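Local coordinates for protein DNA polymerase (Pyrobaculum calidifontis, PDB 5MDN) that probably catalyses template-directed DNA synthesis as a type-B DNA polymerase, adding deoxyribonucleotides to a growing strand with release of diphosphate, at residues 298-303 and 345-350; 291-296 and 341-346. All coordinates share one frame; numbering follows the deposited sequence.

Contact 1 (298-303 and 345-350)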
ATOM      1  N   GLU A 298       4.302  15.558   8.470  1.00 65.46           N
ATOM      2  CA  GLU A 298       4.629  16.895   7.988  1.00 67.10           C
ATOM      3  C   GLU A 298       4.213  17.082   6.534  1.00 67.75           C
ATOM      4  O   GLU A 298       3.682  18.139   6.168  1.00 75.73           O
ATOM      5  CB  GLU A 298       6.124  17.161   8.148  1.00 70.31           C
ATOM      6  CG  GLU A 298       6.495  18.634   8.087  1.00 73.47           C
ATOM      7  CD  GLU A 298       7.981  18.854   7.882  1.00 77.61           C
ATOM      8  OE1 GLU A 298       8.778  18.286   8.657  1.00 79.36           O
ATOM      9  OE2 GLU A 298       8.354  19.596   6.947  1.00 80.83           O
ATOM     10  N   TYR A 299       4.476  16.083   5.685  1.00 63.87           N
ATOM     11  CA  TYR A 299       4.143  16.200   4.267  1.00 62.02           C
ATOM     12  C   TYR A 299       2.663  16.498   4.063  1.00 61.15           C
ATOM     13  O   TYR A 299       2.301  17.352   3.246  1.00 59.49           O
ATOM     14  CB  TYR A 299       4.535  14.920   3.529  1.00 62.42           C
ATOM     15  CG  TYR A 299       4.616  15.081   2.027  1.00 62.55           C
ATOM     16  CD1 TYR A 299       5.731  15.659   1.432  1.00 63.08           C
ATOM     17  CD2 TYR A 299       3.578  14.663   1.205  1.00 62.34           C
ATOM     18  CE1 TYR A 299       5.811  15.813   0.059  1.00 63.32           C
ATOM     19  CE2 TYR A 299       3.649  14.812  -0.167  1.00 64.02           C
ATOM     20  CZ  TYR A 299       4.768  15.388  -0.734  1.00 64.48           C
ATOM     21  OH  TYR A 299       4.840  15.538  -2.100  1.00 62.09           O
ATOM     22  N   PHE A 300       1.795  15.806   4.795  1.00 63.02           N
ATOM     23  CA  PHE A 300       0.359  16.019   4.694  1.00 60.19           C
ATOM     24  C   PHE A 300      -0.136  17.135   5.604  1.00 60.10           C
ATOM     25  O   PHE A 300      -1.346  17.387   5.648  1.00 58.95           O
ATOM     26  CB  PHE A 300      -0.389  14.716   5.007  1.00 57.76           C
ATOM     27  CG  PHE A 300      -0.193  13.641   3.976  1.00 58.60           C
ATOM     28  CD1 PHE A 300       0.970  12.889   3.948  1.00 59.66           C
ATOM     29  CD2 PHE A 300      -1.171  13.387   3.029  1.00 61.89           C
ATOM     30  CE1 PHE A 300       1.153  11.902   2.996  1.00 62.89           C
ATOM     31  CE2 PHE A 300      -0.995  12.403   2.076  1.00 64.15           C
ATOM     32  CZ  PHE A 300       0.168  11.660   2.059  1.00 64.93           C
ATOM     33  N   GLY A 301       0.762  17.803   6.322  1.00 58.38           N
ATOM     34  CA  GLY A 301       0.401  18.998   7.065  1.00 61.97           C
ATOM     35  C   GLY A 301      -0.476  18.780   8.278  1.00 65.19           C
ATOM     36  O   GLY A 301      -1.383  19.583   8.530  1.00 70.86           O
ATOM     37  N   VAL A 302      -0.239  17.713   9.037  1.00 62.86           N
ATOM     38  CA  VAL A 302      -1.021  17.481  10.247  1.00 61.62           C
ATOM     39  C   VAL A 302      -0.211  17.910  11.466  1.00 60.55           C
ATOM     40  O   VAL A 302      -0.778  18.314  12.487  1.00 59.47           O
ATOM     41  CB  VAL A 302      -1.480  16.011  10.353  1.00 60.80           C
ATOM     42  CG1 VAL A 302      -2.071  15.543   9.032  1.00 61.14           C
ATOM     43  CG2 VAL A 302      -0.341  15.102  10.780  1.00 58.81           C
ATOM     44  N   MET A 303       1.117  17.812  11.378  1.00 57.82           N
ATOM     45  CA  MET A 303       1.975  18.229  12.479  1.00 63.66           C
ATOM     46  C   MET A 303       3.351  18.612  11.958  1.00 67.19           C
ATOM     47  O   MET A 303       3.959  17.854  11.196  1.00 68.84           O
ATOM     48  CB  MET A 303       2.114  17.116  13.522  1.00 67.18           C
ATOM     49  CG  MET A 303       2.665  17.591  14.855  1.00 71.45           C
ATOM     50  SD  MET A 303       2.455  16.380  16.174  1.00 79.37           S
ATOM     51  CE  MET A 303       0.676  16.396  16.356  1.00 77.03           C
ATOM     52  N   GLU A 345      -7.695  11.234   9.382  1.00 56.27           N
ATOM     53  CA  GLU A 345      -8.700  12.183   8.910  1.00 58.28           C
ATOM     54  C   GLU A 345      -8.486  12.564   7.449  1.00 56.92           C
ATOM     55  O   GLU A 345      -9.450  12.877   6.742  1.00 55.37           O
ATOM     56  CB  GLU A 345      -8.691  13.428   9.794  1.00 62.08           C
ATOM     57  CG  GLU A 345      -9.188  13.175  11.211  1.00 66.46           C
ATOM     58  CD  GLU A 345      -8.667  14.196  12.209  1.00 70.56           C
ATOM     59  OE1 GLU A 345      -8.230  15.283  11.776  1.00 75.52           O
ATOM     60  OE2 GLU A 345      -8.700  13.910  13.426  1.00 70.59           O
ATOM     61  N   LYS A 346      -7.239  12.546   6.980  1.00 58.45           N
ATOM     62  CA  LYS A 346      -6.939  12.876   5.591  1.00 58.52           C
ATOM     63  C   LYS A 346      -7.004  11.665   4.664  1.00 56.39           C
ATOM     64  O   LYS A 346      -7.468  11.786   3.526  1.00 55.25           O
ATOM     65  CB  LYS A 346      -5.557  13.528   5.492  1.00 61.15           C
ATOM     66  CG  LYS A 346      -5.404  14.788   6.326  1.00 62.95           C
ATOM     67  CD  LYS A 346      -4.528  15.808   5.614  1.00 63.93           C
ATOM     68  CE  LYS A 346      -4.546  17.151   6.326  1.00 64.08           C
ATOM     69  NZ  LYS A 346      -5.923  17.704   6.410  1.00 64.30           N
ATOM     70  N   LEU A 347      -6.538  10.501   5.117  1.00 55.67           N
ATOM     71  CA  LEU A 347      -6.430   9.331   4.252  1.00 55.14           C
ATOM     72  C   LEU A 347      -7.620   8.386   4.340  1.00 56.66           C
ATOM     73  O   LEU A 347      -7.971   7.759   3.334  1.00 55.07           O
ATOM     74  CB  LEU A 347      -5.150   8.550   4.572  1.00 55.40           C
ATOM     75  CG  LEU A 347      -3.825   9.313   4.481  1.00 57.00           C
ATOM     76  CD1 LEU A 347      -2.653   8.365   4.677  1.00 57.88           C
ATOM     77  CD2 LEU A 347      -3.710  10.047   3.153  1.00 57.39           C
ATOM     78  N   LEU A 348      -8.246   8.261   5.510  1.00 53.38           N
ATOM     79  CA  LEU A 348      -9.316   7.278   5.672  1.00 55.82           C
ATOM     80  C   LEU A 348     -10.526   7.527   4.776  1.00 56.59           C
ATOM     81  O   LEU A 348     -11.093   6.539   4.277  1.00 61.49           O
ATOM     82  CB  LEU A 348      -9.742   7.210   7.145  1.00 58.03           C
ATOM     83  CG  LEU A 348     -10.607   6.023   7.569  1.00 58.74           C
ATOM     84  CD1 LEU A 348      -9.885   4.712   7.302  1.00 60.27           C
ATOM     85  CD2 LEU A 348     -10.988   6.144   9.036  1.00 57.78           C
ATOM     86  N   PRO A 349     -10.990   8.766   4.545  1.00 57.00           N
ATOM     87  CA  PRO A 349     -12.110   8.941   3.602  1.00 56.85           C
ATOM     88  C   PRO A 349     -11.820   8.391   2.215  1.00 56.98           C
ATOM     89  O   PRO A 349     -12.728   7.860   1.561  1.00 54.76           O
ATOM     90  CB  PRO A 349     -12.315  10.462   3.581  1.00 55.38           C
ATOM     91  CG  PRO A 349     -11.805  10.923   4.890  1.00 55.01           C
ATOM     92  CD  PRO A 349     -10.641  10.037   5.207  1.00 55.88           C
ATOM     93  N   PHE A 350     -10.576   8.507   1.746  1.00 55.74           N
ATOM     94  CA  PHE A 350     -10.210   7.935   0.455  1.00 53.22           C
ATOM     95  C   PHE A 350     -10.263   6.412   0.490  1.00 54.62           C
ATOM     96  O   PHE A 350     -10.784   5.776  -0.435  1.00 56.05           O
ATOM     97  CB  PHE A 350      -8.817   8.414   0.049  1.00 52.03           C
ATOM     98  CG  PHE A 350      -8.290   7.760  -1.196  1.00 50.45           C
ATOM     99  CD1 PHE A 350      -8.873   8.009  -2.428  1.00 49.55           C
ATOM    100  CD2 PHE A 350      -7.209   6.898  -1.131  1.00 50.05           C
ATOM    101  CE1 PHE A 350      -8.388   7.403  -3.576  1.00 50.33           C
ATOM    102  CE2 PHE A 350      -6.720   6.291  -2.272  1.00 51.15           C
ATOM    103  CZ  PHE A 350      -7.309   6.543  -3.497  1.00 51.09           C
TER

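Contact 2 (291-296 and 341-346)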
ATOM      1  N   LYS A 291       9.356   7.989   4.878  1.00 70.69           N
ATOM      2  CA  LYS A 291       8.098   7.363   5.292  1.00 66.87           C
ATOM      3  C   LYS A 291       8.064   7.005   6.777  1.00 62.65           C
ATOM      4  O   LYS A 291       7.447   6.009   7.161  1.00 62.21           O
ATOM      5  CB  LYS A 291       7.784   6.129   4.440  1.00 67.30           C
ATOM      6  CG  LYS A 291       7.694   6.427   2.955  1.00 69.02           C
ATOM      7  CD  LYS A 291       7.395   5.180   2.150  1.00 72.00           C
ATOM      8  CE  LYS A 291       7.114   5.528   0.697  1.00 70.71           C
ATOM      9  NZ  LYS A 291       8.349   5.957  -0.019  1.00 69.93           N
ATOM     10  N   THR A 292       8.717   7.792   7.627  1.00 60.93           N
ATOM     11  CA  THR A 292       8.450   7.698   9.055  1.00 60.92           C
ATOM     12  C   THR A 292       7.206   8.512   9.401  1.00 61.85           C
ATOM     13  O   THR A 292       6.813   9.428   8.673  1.00 63.92           O
ATOM     14  CB  THR A 292       9.645   8.185   9.878  1.00 62.57           C
ATOM     15  OG1 THR A 292       9.917   9.557   9.573  1.00 64.74           O
ATOM     16  CG2 THR A 292      10.879   7.344   9.578  1.00 61.96           C
ATOM     17  N   LEU A 293       6.571   8.151  10.522  1.00 58.37           N
ATOM     18  CA  LEU A 293       5.338   8.820  10.936  1.00 59.57           C
ATOM     19  C   LEU A 293       5.518  10.332  11.024  1.00 60.82           C
ATOM     20  O   LEU A 293       4.677  11.098  10.541  1.00 57.12           O
ATOM     21  CB  LEU A 293       4.860   8.260  12.277  1.00 59.52           C
ATOM     22  CG  LEU A 293       3.645   8.937  12.921  1.00 60.20           C
ATOM     23  CD1 LEU A 293       2.489   9.069  11.934  1.00 60.69           C
ATOM     24  CD2 LEU A 293       3.201   8.181  14.164  1.00 60.67           C
ATOM     25  N   ASP A 294       6.615  10.781  11.639  1.00 64.00           N
ATOM     26  CA  ASP A 294       6.819  12.214  11.832  1.00 66.68           C
ATOM     27  C   ASP A 294       7.001  12.939  10.503  1.00 69.45           C
ATOM     28  O   ASP A 294       6.504  14.058  10.326  1.00 70.39           O
ATOM     29  CB  ASP A 294       8.023  12.454  12.744  1.00 66.51           C
ATOM     30  CG  ASP A 294       9.273  11.754  12.253  1.00 68.83           C
ATOM     31  OD1 ASP A 294       9.267  10.505  12.182  1.00 72.60           O
ATOM     32  OD2 ASP A 294      10.263  12.448  11.938  1.00 68.24           O
ATOM     33  N   ARG A 295       7.710  12.320   9.556  1.00 67.96           N
ATOM     34  CA  ARG A 295       7.966  12.980   8.281  1.00 66.14           C
ATOM     35  C   ARG A 295       6.775  12.892   7.334  1.00 65.13           C
ATOM     36  O   ARG A 295       6.547  13.819   6.549  1.00 60.60           O
ATOM     37  CB  ARG A 295       9.220  12.392   7.636  1.00 65.22           C
ATOM     38  CG  ARG A 295      10.487  12.677   8.432  1.00 69.29           C
ATOM     39  CD  ARG A 295      11.712  12.060   7.785  1.00 74.71           C
ATOM     40  NE  ARG A 295      12.930  12.307   8.550  1.00 78.87           N
ATOM     41  CZ  ARG A 295      13.328  11.566   9.580  1.00 85.92           C
ATOM     42  NH1 ARG A 295      12.603  10.526   9.968  1.00 86.96           N
ATOM     43  NH2 ARG A 295      14.453  11.862  10.217  1.00 87.97           N
ATOM     44  N   VAL A 296       6.011  11.797   7.382  1.00 58.64           N
ATOM     45  CA  VAL A 296       4.776  11.730   6.608  1.00 58.23           C
ATOM     46  C   VAL A 296       3.746  12.702   7.169  1.00 57.91           C
ATOM     47  O   VAL A 296       3.005  13.347   6.417  1.00 57.39           O
ATOM     48  CB  VAL A 296       4.237  10.287   6.578  1.00 57.23           C
ATOM     49  CG1 VAL A 296       2.880  10.234   5.894  1.00 56.37           C
ATOM     50  CG2 VAL A 296       5.215   9.376   5.869  1.00 57.17           C
ATOM     51  N   LEU A 341      -4.037   9.899  14.188  1.00 52.57           N
ATOM     52  CA  LEU A 341      -5.426  10.270  13.946  1.00 56.71           C
ATOM     53  C   LEU A 341      -5.527  11.426  12.960  1.00 57.73           C
ATOM     54  O   LEU A 341      -6.506  11.518  12.210  1.00 59.73           O
ATOM     55  CB  LEU A 341      -6.118  10.626  15.263  1.00 59.17           C
ATOM     56  CG  LEU A 341      -7.634  10.811  15.176  1.00 61.84           C
ATOM     57  CD1 LEU A 341      -8.291   9.545  14.649  1.00 62.22           C
ATOM     58  CD2 LEU A 341      -8.218  11.195  16.526  1.00 64.06           C
ATOM     59  N   GLY A 342      -4.535  12.319  12.950  1.00 56.30           N
ATOM     60  CA  GLY A 342      -4.518  13.381  11.958  1.00 57.15           C
ATOM     61  C   GLY A 342      -4.395  12.850  10.543  1.00 57.18           C
ATOM     62  O   GLY A 342      -5.137  13.259   9.645  1.00 59.62           O
ATOM     63  N   LEU A 343      -3.438  11.944  10.322  1.00 52.04           N
ATOM     64  CA  LEU A 343      -3.312  11.293   9.020  1.00 54.81           C
ATOM     65  C   LEU A 343      -4.598  10.575   8.632  1.00 56.72           C
ATOM     66  O   LEU A 343      -5.029  10.639   7.474  1.00 58.96           O
ATOM     67  CB  LEU A 343      -2.143  10.309   9.026  1.00 56.20           C
ATOM     68  CG  LEU A 343      -0.753  10.841   8.683  1.00 59.26           C
ATOM     69  CD1 LEU A 343       0.311   9.815   9.041  1.00 59.69           C
ATOM     70  CD2 LEU A 343      -0.672  11.204   7.209  1.00 61.19           C
ATOM     71  N   ALA A 344      -5.212   9.865   9.584  1.00 56.88           N
ATOM     72  CA  ALA A 344      -6.444   9.135   9.298  1.00 57.21           C
ATOM     73  C   ALA A 344      -7.530  10.061   8.766  1.00 57.38           C
ATOM     74  O   ALA A 344      -8.216   9.728   7.793  1.00 55.64           O
ATOM     75  CB  ALA A 344      -6.924   8.411  10.554  1.00 58.20           C
ATOM     76  N   GLU A 345      -7.695  11.234   9.382  1.00 56.27           N
ATOM     77  CA  GLU A 345      -8.700  12.183   8.910  1.00 58.28           C
ATOM     78  C   GLU A 345      -8.486  12.564   7.449  1.00 56.92           C
ATOM     79  O   GLU A 345      -9.450  12.877   6.742  1.00 55.37           O
ATOM     80  CB  GLU A 345      -8.691  13.428   9.794  1.00 62.08           C
ATOM     81  CG  GLU A 345      -9.188  13.175  11.211  1.00 66.46           C
ATOM     82  CD  GLU A 345      -8.667  14.196  12.209  1.00 70.56           C
ATOM     83  OE1 GLU A 345      -8.230  15.283  11.776  1.00 75.52           O
ATOM     84  OE2 GLU A 345      -8.700  13.910  13.426  1.00 70.59           O
ATOM     85  N   LYS A 346      -7.239  12.546   6.980  1.00 58.45           N
ATOM     86  CA  LYS A 346      -6.939  12.876   5.591  1.00 58.52           C
ATOM     87  C   LYS A 346      -7.004  11.665   4.664  1.00 56.39           C
ATOM     88  O   LYS A 346      -7.468  11.786   3.526  1.00 55.25           O
ATOM     89  CB  LYS A 346      -5.557  13.528   5.492  1.00 61.15           C
ATOM     90  CG  LYS A 346      -5.404  14.788   6.326  1.00 62.95           C
ATOM     91  CD  LYS A 346      -4.528  15.808   5.614  1.00 63.93           C
ATOM     92  CE  LYS A 346      -4.546  17.151   6.326  1.00 64.08           C
ATOM     93  NZ  LYS A 346      -5.923  17.704   6.410  1.00 64.30           N
TER

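Contact 1 (298-303 and 345-350)
Phe300 meets Leu347 just where helix 293-299 ends in a Schellman motif and turns away beside the long helix 326-356. The close-packed half of the contact is this apolar pair. CE2 of the Phe300 ring lies 3.8 Å from Leu347 CD2, and CD2 of the ring is 4.2 Å from that same Leu347 CD2. The two side chains lie nearly perpendicular, with the methyl set obliquely to the ring. With CG of Phe300 anti to the carbonyl carbon (chi1 -68°), the flat ring reaches from the helix end toward the neighbouring helix. A branched leucine suits the buried side, where it also touches Ile281 and Val282 of helix 278-282.

The other, looser part lies at the solvent side. Lys346 is exposed, yet its methylene chain, bent at chi2 and chi4, lies against the turn. Its CE is 3.3 Å from Phe300 O, the carbonyl at the helix end, and 4.0 Å from Val302 CG1, the lysine and valine side chains running antiparallel alongside one another. A lysine fits such a margin, since its carbons can cover apolar groups while the ammonium end remains at the surface. No hydrogen bond joins the segments. Gly301 suits the turn, because its positive phi (70°) is readily adopted by glycine, and Gly301 N is bonded 2.9 Å from Glu298 O.

Contact 2 (291-296 and 341-346)
Leu343 projects from helix 326-356 and overlaps Leu293 and Val296, side chains one turn apart on helix 293-299, in a helix-to-helix contact of the exonuclease region. Its CD1 lies 3.7 Å from Leu293 CD1, the two leucines pointing past one another with opposed headings, and also reaches Val296 CG1 at 4.1 Å. Leu343 CD2 is 3.9 Å from the same Val296 CG1, the valine standing roughly square to the leucine. The forked end of a leucine is well suited to touching two neighbours at once. Compact Val296, whose CG1 is anti to the backbone N (chi1 174°), fits the buried site, where Tyr230, Ile288 and Val282 also touch it. Nothing polar passes between the segments, so the contact is purely apolar.

Leu293 also brings this interface close to what is probably the exonuclease metal site. Its side chain is about 5 Å from that of Asp169, a magnesium ligand in a structure of this protein, although that ion is not bound at Asp169 in this model. A modelled magnesium ion lies about 6 Å from the Leu293 side chain.

Away from the apolar contact, the start of helix 293-299 is tied together by polar groups. Thr292 occupies the N-cap position, and its small hydroxyl can both give and accept a bond. It donates to Asp294 OD1, approaching from above the carboxylate plane. It also accepts from Arg295, whose NH1 lies 2.9 Å from Thr292 OG1 with an N-H...O angle of 148°, the oxygen lying nearly in the guanidinium plane.

Overall arrangement
After two N-terminal sheets, the chain builds the sheet containing strand 165-172, then passes helix 278-282 and enters helix 293-299. Contact 2 starts there, and contact 1 follows at the helix's end. After helix 316-320 the chain returns in helix 326-356, which meets the start of the short helix at 341-346 and its end at 345-350; some forty residues separate the touching segments. The two closures therefore cross, 291-296 preceding 298-303 just as 341-346 precedes 345-350. Their centres are 6 Å apart, they share Glu345 and Lys346, and Phe300 CD1 packs 4.0 Å from Leu343 CD2, making one continuous seam between the two helices.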